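Side-chain contact in hypothetical P60 katanin (PDB 2W2U), which serves, as an AAA-family ATPase, in the archaeal ESCRT-type cell division machinery, the crystallised piece being its N-terminal MIT domain: residues E32-A35 and E36-I39. Residues are numbered along the deposited sequence; the frame is centred on the assembly and turned at random.
Sequences EGNA and EEAI
Two backbone hydrogen bonds open helix 35-55: A38 N donates to N34 O at 2.9 Å, and I39 N reaches A35 O at 2.8 Å. N34 holds the N-cap position, and its side chain leans over the first turn to meet E37. With CG anti to the backbone N (chi1 -162°), the amide carbon of N34, CG, is set 3.6 Å from E37 CB. The N34 amide plane stands 79° from the E37 carboxylate; the E37 chain bends at chi2 and leads away from the turn. On I39, CG1 sits beside the backbone N and anti to the carbonyl carbon, bringing it 3.2 Å from A35 O, with CD1 3.4 Å from the same oxygen. A38 CB packs 3.4 Å from N34 O, and A38 also touches A29 and D30 of helix 11-31, while L79 of helix 62-81 meets both A38 and I39. Just upstream, G33 has positive phi (76°), ending helix 11-31 in a Schellman motif that turns the chain toward N34. This close succession, a Schellman C-terminus followed at once by an asparagine in the N-cap position, makes a tight interhelical turn, linking the first two helices of the three-helix MIT domain.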
ATOM      1  N   GLU A  32       2.008  -5.839 -15.424  1.00 22.35           N
ATOM      2  CA  GLU A  32       2.282  -5.404 -16.793  1.00 22.38           C
ATOM      3  C   GLU A  32       3.782  -5.207 -17.077  1.00 22.07           C
ATOM      4  O   GLU A  32       4.169  -4.877 -18.202  1.00 22.23           O
ATOM      5  CB  GLU A  32       1.496  -4.126 -17.102  1.00 22.64           C
ATOM      6  CG  GLU A  32       0.004  -4.378 -17.278  1.00 24.16           C
ATOM      7  CD  GLU A  32      -0.837  -3.116 -17.217  1.00 26.22           C
ATOM      8  OE1 GLU A  32      -0.287  -2.005 -17.392  1.00 25.96           O
ATOM      9  OE2 GLU A  32      -2.061  -3.246 -16.997  1.00 27.71           O
ATOM     10  N   GLY A  33       4.616  -5.414 -16.060  1.00 21.64           N
ATOM     11  CA  GLY A  33       6.071  -5.349 -16.206  1.00 21.19           C
ATOM     12  C   GLY A  33       6.635  -3.940 -16.298  1.00 20.98           C
ATOM     13  O   GLY A  33       7.675  -3.722 -16.930  1.00 21.24           O
ATOM     14  N   ASN A  34       5.933  -2.984 -15.692  1.00 20.24           N
ATOM     15  CA  ASN A  34       6.392  -1.601 -15.603  1.00 19.89           C
ATOM     16  C   ASN A  34       6.902  -1.327 -14.187  1.00 19.23           C
ATOM     17  O   ASN A  34       6.166  -0.809 -13.338  1.00 19.04           O
ATOM     18  CB  ASN A  34       5.250  -0.638 -15.957  1.00 20.11           C
ATOM     19  CG  ASN A  34       5.740   0.767 -16.315  1.00 21.46           C
ATOM     20  OD1 ASN A  34       5.193   1.401 -17.223  1.00 23.43           O
ATOM     21  ND2 ASN A  34       6.759   1.264 -15.605  1.00 20.51           N
ATOM     22  N   ALA A  35       8.162  -1.684 -13.945  1.00 18.27           N
ATOM     23  CA  ALA A  35       8.767  -1.605 -12.614  1.00 17.59           C
ATOM     24  C   ALA A  35       8.668  -0.227 -11.967  1.00 17.24           C
ATOM     25  O   ALA A  35       8.306  -0.123 -10.791  1.00 17.13           O
ATOM     26  CB  ALA A  35      10.214  -2.076 -12.651  1.00 17.35           C
ATOM     27  N   GLU A  36       8.972   0.819 -12.737  1.00 16.81           N
ATOM     28  CA  GLU A  36       8.968   2.194 -12.226  1.00 16.73           C
ATOM     29  C   GLU A  36       7.586   2.678 -11.769  1.00 16.54           C
ATOM     30  O   GLU A  36       7.454   3.225 -10.670  1.00 15.97           O
ATOM     31  CB  GLU A  36       9.554   3.169 -13.259  1.00 16.83           C
ATOM     32  CG  GLU A  36       9.478   4.639 -12.846  1.00 16.76           C
ATOM     33  CD  GLU A  36      10.112   4.918 -11.485  1.00 16.80           C
ATOM     34  OE1 GLU A  36      11.177   4.345 -11.174  1.00 15.82           O
ATOM     35  OE2 GLU A  36       9.536   5.717 -10.721  1.00 17.50           O
ATOM     36  N   GLU A  37       6.586   2.489 -12.631  1.00 16.33           N
ATOM     37  CA  GLU A  37       5.192   2.808 -12.327  1.00 16.54           C
ATOM     38  C   GLU A  37       4.651   1.980 -11.167  1.00 15.51           C
ATOM     39  O   GLU A  37       3.891   2.483 -10.341  1.00 15.46           O
ATOM     40  CB  GLU A  37       4.314   2.608 -13.567  1.00 17.11           C
ATOM     41  CG  GLU A  37       3.742   3.906 -14.134  1.00 20.59           C
ATOM     42  CD  GLU A  37       2.241   4.021 -13.912  1.00 24.38           C
ATOM     43  OE1 GLU A  37       1.492   3.247 -14.558  1.00 25.72           O
ATOM     44  OE2 GLU A  37       1.809   4.887 -13.109  1.00 25.67           O
ATOM     45  N   ALA A  38       5.042   0.711 -11.114  1.00 14.59           N
ATOM     46  CA  ALA A  38       4.695  -0.142  -9.984  1.00 13.86           C
ATOM     47  C   ALA A  38       5.292   0.436  -8.698  1.00 13.43           C
ATOM     48  O   ALA A  38       4.576   0.630  -7.709  1.00 13.09           O
ATOM     49  CB  ALA A  38       5.173  -1.567 -10.223  1.00 13.55           C
ATOM     50  N   ILE A  39       6.593   0.743  -8.737  1.00 12.77           N
ATOM     51  CA  ILE A  39       7.296   1.325  -7.592  1.00 12.56           C
ATOM     52  C   ILE A  39       6.705   2.660  -7.127  1.00 12.30           C
ATOM     53  O   ILE A  39       6.482   2.842  -5.928  1.00 12.15           O
ATOM     54  CB  ILE A  39       8.828   1.444  -7.835  1.00 12.50           C
ATOM     55  CG1 ILE A  39       9.484   0.053  -7.819  1.00 12.50           C
ATOM     56  CG2 ILE A  39       9.474   2.310  -6.773  1.00 12.44           C
ATOM     57  CD1 ILE A  39      10.872  -0.004  -8.495  1.00 12.82           C
TER